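Leucine aminopeptidase 1 (Caenorhabditis elegans, PDB 2HC9) removes N-terminal amino acids, preferably leucine, from peptides by means of two zinc ions in each subunit, and probably acts as a digestive enzyme. Local coordinates at residues Val223-Pro228 / Ile312-Asp317; Thr333-Arg338 / Met421-Leu426; Leu339-Gly344 / Leu439-His444; Thr364-Trp369 / Gly431-Val436. The protein carries 1 engineered substitution. One frame throughout, in Å; residues are numbered along the deposited sequence.

Contact 1: residues Val223-Pro228 / Ile312-Asp317; sequences VGKAGP and IANKPD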
loop_
_atom_site.group_PDB
_atom_site.type_symbol
_atom_site.label_atom_id
_atom_site.label_comp_id
_atom_site.label_asym_id
_atom_site.label_seq_id
_atom_site.Cartn_x
_atom_site.Cartn_y
_atom_site.Cartn_z
ATOM N N VAL A 223 5.919 -21.988 19.031
ATOM C CA VAL A 223 6.619 -21.078 18.121
ATOM C C VAL A 223 7.565 -21.840 17.192
ATOM O O VAL A 223 7.592 -21.590 15.976
ATOM C CB VAL A 223 7.374 -19.951 18.900
ATOM C CG1 VAL A 223 8.337 -19.195 17.995
ATOM C CG2 VAL A 223 6.342 -18.979 19.539
ATOM N N GLY A 224 8.363 -22.738 17.768
ATOM C CA GLY A 224 9.460 -23.371 17.008
ATOM C C GLY A 224 9.119 -24.650 16.247
ATOM O O GLY A 224 9.984 -25.205 15.548
ATOM N N LYS A 225 7.883 -25.139 16.398
ATOM C CA LYS A 225 7.494 -26.478 15.877
ATOM C C LYS A 225 7.516 -26.557 14.345
ATOM O O LYS A 225 7.632 -27.646 13.789
ATOM C CB LYS A 225 6.104 -26.907 16.378
ATOM C CG LYS A 225 4.935 -25.972 15.964
ATOM C CD LYS A 225 3.600 -26.395 16.632
ATOM C CE LYS A 225 2.562 -25.272 16.519
ATOM N NZ LYS A 225 1.233 -25.708 17.024
ATOM N N ALA A 226 7.395 -25.411 13.670
ATOM C CA ALA A 226 7.451 -25.406 12.204
ATOM C C ALA A 226 8.844 -24.996 11.691
ATOM O O ALA A 226 9.018 -24.672 10.520
ATOM C CB ALA A 226 6.359 -24.494 11.635
ATOM N N GLY A 227 9.851 -25.047 12.557
ATOM C CA GLY A 227 11.248 -24.820 12.079
ATOM C C GLY A 227 11.808 -26.071 11.404
ATOM O O GLY A 227 11.309 -27.195 11.629
ATOM N N PRO A 228 12.852 -25.899 10.573
ATOM C CA PRO A 228 13.496 -27.035 9.927
ATOM C C PRO A 228 14.293 -27.902 10.906
ATOM O O PRO A 228 14.552 -29.068 10.616
ATOM C CB PRO A 228 14.424 -26.371 8.897
ATOM C CG PRO A 228 14.767 -25.061 9.476
ATOM C CD PRO A 228 13.488 -24.624 10.205
ATOM N N ILE A 312 1.674 -27.050 10.032
ATOM C CA ILE A 312 1.647 -27.230 11.473
ATOM C C ILE A 312 2.038 -25.993 12.268
ATOM O O ILE A 312 2.002 -26.024 13.499
ATOM C CB ILE A 312 2.423 -28.486 11.937
ATOM C CG1 ILE A 312 3.936 -28.335 11.684
ATOM C CG2 ILE A 312 1.788 -29.754 11.324
ATOM C CD1 ILE A 312 4.788 -29.268 12.564
ATOM N N ALA A 313 2.367 -24.896 11.583
ATOM C CA ALA A 313 2.803 -23.666 12.295
ATOM C C ALA A 313 1.638 -23.030 13.077
ATOM O O ALA A 313 0.458 -23.258 12.749
ATOM C CB ALA A 313 3.408 -22.632 11.315
ATOM N N ASN A 314 1.975 -22.222 14.081
ATOM C CA ASN A 314 1.030 -21.264 14.685
ATOM C C ASN A 314 0.252 -20.487 13.606
ATOM O O ASN A 314 0.829 -20.130 12.565
ATOM C CB ASN A 314 1.794 -20.209 15.509
ATOM C CG ASN A 314 2.310 -20.733 16.854
ATOM O OD1 ASN A 314 1.807 -21.717 17.409
ATOM N ND2 ASN A 314 3.332 -20.029 17.389
ATOM N N LYS A 315 -1.027 -20.249 13.871
ATOM C CA LYS A 315 -1.955 -19.506 13.010
ATOM C C LYS A 315 -2.631 -18.471 13.927
ATOM O O LYS A 315 -2.941 -18.803 15.058
ATOM C CB LYS A 315 -3.114 -20.418 12.558
ATOM C CG LYS A 315 -2.798 -21.653 11.785
ATOM C CD LYS A 315 -4.048 -22.429 11.456
ATOM C CE LYS A 315 -4.257 -23.598 12.393
ATOM N NZ LYS A 315 -3.694 -24.846 11.846
ATOM N N PRO A 316 -2.879 -17.247 13.468
ATOM C CA PRO A 316 -3.586 -16.333 14.385
ATOM C C PRO A 316 -4.998 -16.834 14.674
ATOM O O PRO A 316 -5.695 -17.259 13.747
ATOM C CB PRO A 316 -3.644 -15.008 13.618
ATOM C CG PRO A 316 -3.391 -15.398 12.152
ATOM C CD PRO A 316 -2.522 -16.609 12.187
ATOM N N ASP A 317 -5.365 -16.788 15.956
ATOM C CA ASP A 317 -6.573 -17.378 16.572
ATOM C C ASP A 317 -6.210 -18.566 17.458
ATOM O O ASP A 317 -6.970 -18.890 18.390
ATOM C CB ASP A 317 -7.639 -17.860 15.574
ATOM C CG ASP A 317 -8.328 -16.724 14.838
ATOM O OD1 ASP A 317 -8.115 -15.533 15.167
ATOM O OD2 ASP A 317 -9.083 -17.056 13.901
HETATM O O HOH W 1 4.795 -22.330 14.648
HETATM O O HOH W 2 -0.415 -23.351 17.609
HETATM O O HOH W 3 0.731 -27.713 15.043
#
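K225 lies with its aliphatic chain across the carbonyl of I312, and CE comes to 3.2 Å from I312 O. Its CG is tucked between the backbone N and the carbonyl carbon (chi1 61°), and beyond it the chain runs extended, bringing CE near N314 OD1 too and carrying the amino group on to two waters. No direct hydrogen bond joins the two segments; water does the work. One water accepts from K225 NZ and donates to I312 O at 2.6 Å. Another accepts from the same NZ and donates to N314 OD1 at 2.8 Å. H222, just before the segment, is hydrogen-bonded to that amino group through its ND1. I312 CD1 reaches back to K225 O at 3.5 Å. A226 and A313 meet methyl to methyl, their CB atoms 3.5 Å apart, where the backbones come closest. On the other flank N314 ND2 rests 3.5 Å from V223 CA, and N314 N gives its hydrogen to a third water.

A step outward, helix 218-224 runs into a type I turn from G224 to G227, closed by a bond from G227 N to G224 O, and this turn presents K225 and A226 to the loop. V223 itself leans on E336, a zinc ligand. On the loop side, K315 forms a salt bridge with E306 of the second subunit, and I312 packs on P228 of that subunit. With the lysine's amino group bonded to two waters and H222, its charge is probably screened; the loop joins the helix end through a hydrated polar seam beside a small apolar patch, close to neighbouring subunits.

Contact 2: residues Thr333-Arg338 / Met421-Leu426; sequences TDAEGR and MKNSNL. With ZN (zinc ion), chain B; ZN (zinc ion), chain C; BCT (bicarbonate ion), chain D.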
loop_
_atom_site.group_PDB
_atom_site.type_symbol
_atom_site.label_atom_id
_atom_site.label_comp_id
_atom_site.label_asym_id
_atom_site.label_seq_id
_atom_site.Cartn_x
_atom_site.Cartn_y
_atom_site.Cartn_z
ATOM N N THR A 333 1.539 -14.116 14.839
ATOM C CA THR A 333 2.585 -15.144 14.813
ATOM C C THR A 333 3.978 -14.547 14.779
ATOM O O THR A 333 4.929 -15.247 15.077
ATOM C CB THR A 333 2.447 -16.105 13.602
ATOM O OG1 THR A 333 2.613 -15.363 12.380
ATOM C CG2 THR A 333 1.069 -16.806 13.631
ATOM N N ASP A 334 4.089 -13.269 14.398
ATOM C CA ASP A 334 5.387 -12.549 14.366
ATOM C C ASP A 334 5.706 -11.906 15.734
ATOM O O ASP A 334 6.792 -11.342 15.941
ATOM C CB ASP A 334 5.321 -11.478 13.275
ATOM C CG ASP A 334 6.687 -10.968 12.834
ATOM O OD1 ASP A 334 7.749 -11.467 13.285
ATOM O OD2 ASP A 334 6.700 -10.053 11.999
ATOM N N ALA A 335 4.766 -11.980 16.671
ATOM C CA ALA A 335 5.024 -11.531 18.047
ATOM C C ALA A 335 5.417 -12.792 18.847
ATOM O O ALA A 335 4.803 -13.138 19.898
ATOM C CB ALA A 335 3.752 -10.852 18.623
ATOM N N GLU A 336 6.440 -13.485 18.331
ATOM C CA GLU A 336 6.800 -14.827 18.823
ATOM C C GLU A 336 7.855 -14.793 19.935
ATOM O O GLU A 336 7.891 -15.689 20.811
ATOM C CB GLU A 336 7.236 -15.744 17.652
ATOM C CG GLU A 336 8.753 -15.690 17.316
ATOM C CD GLU A 336 9.165 -14.355 16.732
ATOM O OE1 GLU A 336 10.328 -13.934 16.923
ATOM O OE2 GLU A 336 8.329 -13.700 16.080
ATOM N N GLY A 337 8.724 -13.782 19.909
ATOM C CA GLY A 337 9.754 -13.648 20.946
ATOM C C GLY A 337 9.157 -13.560 22.345
ATOM O O GLY A 337 9.640 -14.184 23.283
ATOM N N ARG A 338 8.073 -12.813 22.476
ATOM C CA ARG A 338 7.475 -12.614 23.783
ATOM C C ARG A 338 6.843 -13.913 24.316
ATOM O O ARG A 338 6.837 -14.142 25.531
ATOM C CB ARG A 338 6.459 -11.459 23.744
ATOM C CG ARG A 338 5.223 -11.747 22.841
ATOM C CD ARG A 338 4.447 -10.433 22.549
ATOM N NE ARG A 338 5.161 -9.628 21.552
ATOM C CZ ARG A 338 4.663 -8.513 21.013
ATOM N NH1 ARG A 338 3.435 -8.096 21.364
ATOM N NH2 ARG A 338 5.372 -7.844 20.105
ATOM N N MET A 421 -5.103 -13.974 27.801
ATOM C CA MET A 421 -4.632 -12.747 27.138
ATOM C C MET A 421 -4.354 -13.075 25.679
ATOM O O MET A 421 -4.255 -14.253 25.300
ATOM C CB MET A 421 -3.334 -12.236 27.788
ATOM C CG MET A 421 -2.160 -13.211 27.616
ATOM S SD MET A 421 -0.900 -13.023 28.896
ATOM C CE MET A 421 -1.705 -14.010 30.150
ATOM N N LYS A 422 -4.231 -12.033 24.870
ATOM C CA LYS A 422 -3.681 -12.169 23.510
ATOM C C LYS A 422 -2.187 -11.859 23.597
ATOM O O LYS A 422 -1.759 -11.227 24.548
ATOM C CB LYS A 422 -4.335 -11.135 22.587
ATOM C CG LYS A 422 -5.826 -11.329 22.334
ATOM C CD LYS A 422 -6.308 -10.428 21.187
ATOM C CE LYS A 422 -7.799 -10.674 20.915
ATOM N NZ LYS A 422 -8.332 -9.784 19.832
ATOM N N ASN A 423 -1.408 -12.261 22.599
ATOM C CA ASN A 423 0.013 -11.894 22.573
ATOM C C ASN A 423 0.326 -10.511 21.978
ATOM O O ASN A 423 1.402 -9.980 22.189
ATOM C CB ASN A 423 0.880 -13.020 21.951
ATOM C CG ASN A 423 0.777 -13.099 20.421
ATOM O OD1 ASN A 423 -0.286 -12.914 19.844
ATOM N ND2 ASN A 423 1.884 -13.436 19.766
ATOM N N SER A 424 -0.616 -9.917 21.251
ATOM C CA SER A 424 -0.371 -8.584 20.702
ATOM C C SER A 424 -1.679 -7.854 20.489
ATOM O O SER A 424 -2.760 -8.401 20.729
ATOM C CB SER A 424 0.457 -8.640 19.405
ATOM O OG SER A 424 -0.354 -8.890 18.303
ATOM N N ASN A 425 -1.562 -6.609 20.062
ATOM C CA ASN A 425 -2.716 -5.819 19.659
ATOM C C ASN A 425 -2.412 -5.256 18.279
ATOM O O ASN A 425 -1.388 -4.592 18.076
ATOM C CB ASN A 425 -2.955 -4.712 20.698
ATOM C CG ASN A 425 -4.233 -3.944 20.437
ATOM O OD1 ASN A 425 -4.518 -3.577 19.300
ATOM N ND2 ASN A 425 -5.015 -3.711 21.485
ATOM N N LEU A 426 -3.272 -5.554 17.311
ATOM C CA LEU A 426 -2.968 -5.217 15.924
ATOM C C LEU A 426 -3.573 -3.878 15.514
ATOM O O LEU A 426 -3.480 -3.476 14.352
ATOM C CB LEU A 426 -3.452 -6.324 14.980
ATOM C CG LEU A 426 -2.749 -7.681 15.128
ATOM C CD1 LEU A 426 -3.332 -8.672 14.110
ATOM C CD2 LEU A 426 -1.250 -7.538 14.913
HETATM ZN ZN ZN B . 8.640 -12.015 14.979
HETATM ZN ZN ZN C . 11.280 -12.164 16.493
HETATM C C BCT D . 8.133 -10.392 19.515
HETATM O O1 BCT D . 8.952 -11.114 18.937
HETATM O O2 BCT D . 8.038 -9.173 19.268
HETATM O O3 BCT D . 7.319 -10.937 20.381
HETATM O O HOH W 4 9.753 -10.787 16.142
#
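A335 and R338 meet N423 and S424 beside the two-zinc centre, on the Asn-Thr-Asp-Ala-Glu-Gly-Arg-Leu signature of the M17 aminopeptidases. Along this loop D334 comes first, binding one zinc through both its backbone O and its OD1, the latter at 2.0 Å. A335 follows: its carbonyl accepts from N423 ND2 at 2.9 Å, the donor standing 45° out of the carbonyl plane, while the same amide nitrogen also serves N332 O. The A335 methyl sits over the centre of the R338 guanidinium, 3.4 Å above its plane. E336 turns away and bridges the metals, OE2 on one zinc and OE1 on the other. G337 N donates to bicarbonate O1 at 2.8 Å. R338, predicted to be an active-site residue, grips bicarbonate O3 with both its backbone N and its NE. The chain bends at chi3 (76°), which lays the guanidinium edge along the anion. NH2 points almost straight at bicarbonate O2, 3.1 Å away with an angle of 171° at the hydrogen. NH1 looks outward instead and donates to N423 O at 2.9 Å, in the carbonyl plane of that acceptor.

Contact 3: residues Leu339-Gly344 / Leu439-His444; sequences LILADG and LLIGAH. Engineered in segment 439-444: L440 (natural residue Phe).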
loop_
_atom_site.group_PDB
_atom_site.type_symbol
_atom_site.label_atom_id
_atom_site.label_comp_id
_atom_site.label_asym_id
_atom_site.label_seq_id
_atom_site.Cartn_x
_atom_site.Cartn_y
_atom_site.Cartn_z
ATOM N N LEU A 339 6.361 -14.774 23.416
ATOM C CA LEU A 339 5.806 -16.090 23.809
ATOM C C LEU A 339 6.930 -16.957 24.381
ATOM O O LEU A 339 6.800 -17.544 25.449
ATOM C CB LEU A 339 5.200 -16.812 22.591
ATOM C CG LEU A 339 3.927 -16.136 21.999
ATOM C CD1 LEU A 339 3.475 -16.867 20.738
ATOM C CD2 LEU A 339 2.791 -16.105 23.038
ATOM N N ILE A 340 8.044 -17.039 23.660
ATOM C CA ILE A 340 9.103 -17.928 24.128
ATOM C C ILE A 340 9.724 -17.410 25.427
ATOM O O ILE A 340 10.082 -18.209 26.313
ATOM C CB ILE A 340 10.146 -18.263 23.030
ATOM C CG1 ILE A 340 11.079 -17.068 22.747
ATOM C CG2 ILE A 340 9.427 -18.735 21.728
ATOM C CD1 ILE A 340 12.214 -17.369 21.706
ATOM N N LEU A 341 9.859 -16.081 25.539
ATOM C CA LEU A 341 10.404 -15.476 26.741
ATOM C C LEU A 341 9.467 -15.604 27.933
ATOM O O LEU A 341 9.943 -15.685 29.044
ATOM C CB LEU A 341 10.772 -14.003 26.524
ATOM C CG LEU A 341 11.945 -13.753 25.557
ATOM C CD1 LEU A 341 11.926 -12.299 25.106
ATOM C CD2 LEU A 341 13.313 -14.101 26.204
ATOM N N ALA A 342 8.148 -15.609 27.706
ATOM C CA ALA A 342 7.199 -15.849 28.808
ATOM C C ALA A 342 7.511 -17.202 29.490
ATOM O O ALA A 342 7.459 -17.332 30.729
ATOM C CB ALA A 342 5.731 -15.861 28.263
ATOM N N ASP A 343 7.840 -18.215 28.690
ATOM C CA ASP A 343 8.237 -19.502 29.282
ATOM C C ASP A 343 9.600 -19.410 29.990
ATOM O O ASP A 343 9.784 -19.967 31.079
ATOM C CB ASP A 343 8.314 -20.574 28.200
ATOM C CG ASP A 343 6.940 -21.054 27.728
ATOM O OD1 ASP A 343 5.895 -20.644 28.303
ATOM O OD2 ASP A 343 6.934 -21.853 26.765
ATOM N N GLY A 344 10.555 -18.725 29.360
ATOM C CA GLY A 344 11.923 -18.654 29.928
ATOM C C GLY A 344 11.936 -17.939 31.272
ATOM O O GLY A 344 12.604 -18.381 32.225
ATOM N N LEU A 439 5.088 -6.520 28.518
ATOM C CA LEU A 439 4.054 -6.888 29.501
ATOM C C LEU A 439 3.468 -8.258 29.221
ATOM O O LEU A 439 3.030 -8.934 30.148
ATOM C CB LEU A 439 2.924 -5.838 29.524
ATOM C CG LEU A 439 3.317 -4.481 30.132
ATOM C CD1 LEU A 439 2.130 -3.494 29.937
ATOM C CD2 LEU A 439 3.681 -4.643 31.604
ATOM N N LEU A 440 3.456 -8.685 27.955
ATOM C CA LEU A 440 3.017 -10.055 27.669
ATOM C C LEU A 440 3.955 -11.030 28.405
ATOM O O LEU A 440 3.490 -11.974 29.033
ATOM C CB LEU A 440 3.034 -10.354 26.153
ATOM C CG LEU A 440 2.629 -11.762 25.693
ATOM C CD1 LEU A 440 3.678 -12.897 25.929
ATOM C CD2 LEU A 440 1.178 -12.148 26.166
ATOM N N ILE A 441 5.263 -10.782 28.327
ATOM C CA ILE A 441 6.240 -11.615 29.051
ATOM C C ILE A 441 5.959 -11.576 30.559
ATOM O O ILE A 441 5.798 -12.630 31.216
ATOM C CB ILE A 441 7.694 -11.122 28.788
ATOM C CG1 ILE A 441 8.047 -11.222 27.292
ATOM C CG2 ILE A 441 8.689 -11.940 29.621
ATOM C CD1 ILE A 441 9.286 -10.400 26.898
ATOM N N GLY A 442 5.886 -10.371 31.109
ATOM C CA GLY A 442 5.723 -10.220 32.563
ATOM C C GLY A 442 4.406 -10.729 33.116
ATOM O O GLY A 442 4.315 -11.068 34.293
ATOM N N ALA A 443 3.380 -10.799 32.273
ATOM C CA ALA A 443 2.068 -11.293 32.707
ATOM C C ALA A 443 2.120 -12.739 33.226
ATOM O O ALA A 443 1.198 -13.200 33.887
ATOM C CB ALA A 443 1.039 -11.170 31.545
ATOM N N HIS A 444 3.197 -13.454 32.914
ATOM C CA HIS A 444 3.334 -14.852 33.317
ATOM C C HIS A 444 4.151 -15.021 34.596
ATOM O O HIS A 444 4.258 -16.139 35.130
ATOM C CB HIS A 444 3.908 -15.660 32.142
ATOM C CG HIS A 444 2.953 -15.701 30.985
ATOM N ND1 HIS A 444 1.934 -16.626 30.907
ATOM C CD2 HIS A 444 2.732 -14.812 29.988
ATOM C CE1 HIS A 444 1.172 -16.351 29.862
ATOM N NE2 HIS A 444 1.630 -15.250 29.288
#
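H444 turns its imidazole toward A342 and has its ND1 hydrogen-bonded to the hydroxyl of S324, which ties the ring to a residue outside the two segments. Its CG stands beside the backbone N, opposite the carbonyl carbon (chi1 -65°), and this brings CD2 to 3.6 Å from A342 CB. The methyl approaches the ring at a slant.

The rest of the interface is apolar, without a hydrogen bond from one segment to the other. The helices draw nearest where A342 faces I441, their CA atoms only 4.3 Å apart, an approach consistent with the small side chain of A342. I441 uses both its branches. CG2 lies 4.0 Å from L341 O, while CD1 goes to the leucine side chain and touches L341 CD1 at 3.7 Å, the two chains crossing at a slant. L440, an engineered residue in place of the natural phenylalanine, enters from the other side: its CD1 is 4.1 Å from L339 N, 4.3 Å from A342 CB and only loosely against the end of L339. A342 CB thus has the imidazole and the L440 methyl for neighbours.

D343 faces another way, and its carboxylate accepts from L323 N and I220 N. M421 of strand 421-422 touches L440 and H444, and L341 and I441 both rest on D359. No other subunit reaches these two segments. What emerges is a tight pair of helices, 337-350 and 433-442, packed closely against each other and against strand 356-361 of the central sheet, as suits the alpha/beta catalytic domain of this zinc exopeptidase family.

Contact 4: residues Thr364-Trp369 / Gly431-Val436; sequences TGAQAW and GPPSAV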
loop_
_atom_site.group_PDB
_atom_site.type_symbol
_atom_site.label_atom_id
_atom_site.label_comp_id
_atom_site.label_asym_id
_atom_site.label_seq_id
_atom_site.Cartn_x
_atom_site.Cartn_y
_atom_site.Cartn_z
ATOM N N THR A 364 11.068 -5.867 19.083
ATOM C CA THR A 364 10.091 -5.069 18.303
ATOM C C THR A 364 10.778 -4.036 17.417
ATOM O O THR A 364 11.739 -3.412 17.833
ATOM C CB THR A 364 9.063 -4.331 19.221
ATOM O OG1 THR A 364 9.727 -3.358 20.065
ATOM C CG2 THR A 364 8.312 -5.344 20.098
ATOM N N GLY A 365 10.252 -3.862 16.203
ATOM C CA GLY A 365 10.543 -2.694 15.385
ATOM C C GLY A 365 10.142 -1.384 16.060
ATOM O O GLY A 365 10.804 -0.352 15.870
ATOM N N ALA A 366 9.080 -1.434 16.877
ATOM C CA ALA A 366 8.613 -0.257 17.627
ATOM C C ALA A 366 9.654 0.301 18.598
ATOM O O ALA A 366 9.618 1.494 18.922
ATOM C CB ALA A 366 7.345 -0.585 18.373
ATOM N N GLN A 367 10.580 -0.549 19.057
ATOM C CA GLN A 367 11.606 -0.109 20.028
ATOM C C GLN A 367 12.393 1.145 19.562
ATOM O O GLN A 367 12.640 2.036 20.359
ATOM C CB GLN A 367 12.512 -1.302 20.433
ATOM C CG GLN A 367 13.793 -0.927 21.220
ATOM C CD GLN A 367 14.915 -0.492 20.284
ATOM O OE1 GLN A 367 15.245 -1.197 19.322
ATOM N NE2 GLN A 367 15.478 0.684 20.538
ATOM N N ALA A 368 12.750 1.211 18.271
ATOM C CA ALA A 368 13.483 2.356 17.700
ATOM C C ALA A 368 12.683 3.672 17.831
ATOM O O ALA A 368 13.268 4.761 17.914
ATOM C CB ALA A 368 13.818 2.090 16.240
ATOM N N TRP A 369 11.349 3.570 17.832
ATOM C CA TRP A 369 10.507 4.780 17.985
ATOM C C TRP A 369 10.428 5.247 19.447
ATOM O O TRP A 369 10.005 6.370 19.738
ATOM C CB TRP A 369 9.104 4.547 17.394
ATOM C CG TRP A 369 9.128 4.294 15.899
ATOM C CD1 TRP A 369 9.824 3.302 15.233
ATOM C CD2 TRP A 369 8.424 5.023 14.893
ATOM N NE1 TRP A 369 9.597 3.393 13.881
ATOM C CE2 TRP A 369 8.746 4.443 13.646
ATOM C CE3 TRP A 369 7.556 6.103 14.922
ATOM C CZ2 TRP A 369 8.212 4.909 12.446
ATOM C CZ3 TRP A 369 7.037 6.581 13.717
ATOM C CH2 TRP A 369 7.367 5.983 12.501
ATOM N N GLY A 431 -0.701 1.633 25.411
ATOM C CA GLY A 431 0.732 1.605 25.758
ATOM C C GLY A 431 1.656 1.826 24.572
ATOM O O GLY A 431 1.268 1.595 23.416
ATOM N N PRO A 432 2.908 2.209 24.847
ATOM C CA PRO A 432 3.922 2.106 23.767
ATOM C C PRO A 432 3.972 0.617 23.345
ATOM O O PRO A 432 3.995 -0.245 24.219
ATOM C CB PRO A 432 5.243 2.481 24.478
ATOM C CG PRO A 432 4.869 3.051 25.822
ATOM C CD PRO A 432 3.467 2.638 26.150
ATOM N N PRO A 433 3.894 0.301 22.036
ATOM C CA PRO A 433 3.911 -1.116 21.631
ATOM C C PRO A 433 5.057 -1.952 22.199
ATOM O O PRO A 433 4.832 -3.135 22.546
ATOM C CB PRO A 433 3.978 -1.042 20.092
ATOM C CG PRO A 433 3.227 0.252 19.787
ATOM C CD PRO A 433 3.671 1.195 20.881
ATOM N N SER A 434 6.250 -1.355 22.340
ATOM C CA SER A 434 7.391 -2.078 22.944
ATOM C C SER A 434 7.167 -2.437 24.411
ATOM O O SER A 434 7.653 -3.469 24.888
ATOM C CB SER A 434 8.696 -1.301 22.789
ATOM O OG SER A 434 8.912 -1.023 21.412
ATOM N N ALA A 435 6.419 -1.592 25.120
ATOM C CA ALA A 435 6.101 -1.835 26.524
ATOM C C ALA A 435 5.063 -2.946 26.619
ATOM O O ALA A 435 5.180 -3.855 27.447
ATOM C CB ALA A 435 5.549 -0.538 27.159
ATOM N N VAL A 436 4.059 -2.884 25.747
ATOM C CA VAL A 436 3.010 -3.896 25.722
ATOM C C VAL A 436 3.614 -5.279 25.421
ATOM O O VAL A 436 3.261 -6.281 26.060
ATOM C CB VAL A 436 1.884 -3.506 24.701
ATOM C CG1 VAL A 436 0.887 -4.657 24.525
ATOM C CG2 VAL A 436 1.162 -2.262 25.217
HETATM O O HOH W 5 7.194 1.240 21.394
#
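S434, in the first turn of helix 433-442, reaches across to the loop at T364 and loses more surface to the contact than any other residue. Its hydroxyl stands opposite the carbonyl carbon (chi1 -56°) and donates to T364 OG1 at 2.8 Å. That threonine oxygen is shared: D457 is hydrogen-bonded to it, and Q367 N gives it a weak capping bond of 3.1 Å as the chain turns into helix 367-371. S434 OG also comes to 2.9 Å from Q367 N, but the angle is too poor for a hydrogen bond.

A366 is next in buried surface. Its methyl touches two neighbouring residues, lying 3.4 Å from S434 OG and 3.8 Å from P433 CB, the two approached roughly at right angles. P433 offers that carbon from its ring, so polar and apolar contacts stand next to each other. A water adds a thin bridge: it accepts from S434 N at 2.9 Å and donates weakly to A366 O.

T364 also belongs to the bicarbonate pocket. W369 of the fourth subunit packs on both A366 and P433, bringing a subunit boundary to the contact. The whole joins the start of helix 367-371 to the start of helix 433-442, where P432 is the N-cap, while D457 of strand 452-457 touches both Q367 and S434 and strand 376-380 backs Q367 and A435.

All four contacts lie within the catalytic domain. Contact 1 closes before the others open; the segments of contact 2 alternate with those of contacts 3 and 4, while contact 4 falls between the segments of contact 3. Helix 337-350 serves contacts 2 and 3, helix 433-442 contacts 3 and 4. Contact 2 is central, its centre 13 Å from contact 1, 10 Å from contact 3 and 12 Å from contact 4; it touches all three, and contact 1 touches contact 3 through V223. Contacts 1 and 4 stay about 14 Å apart at nearest atoms. Contacts 2 and 4 hold residues of the zinc or bicarbonate site, with 1 and 3 close by; 1, 2 and 4 also meet neighbouring subunits.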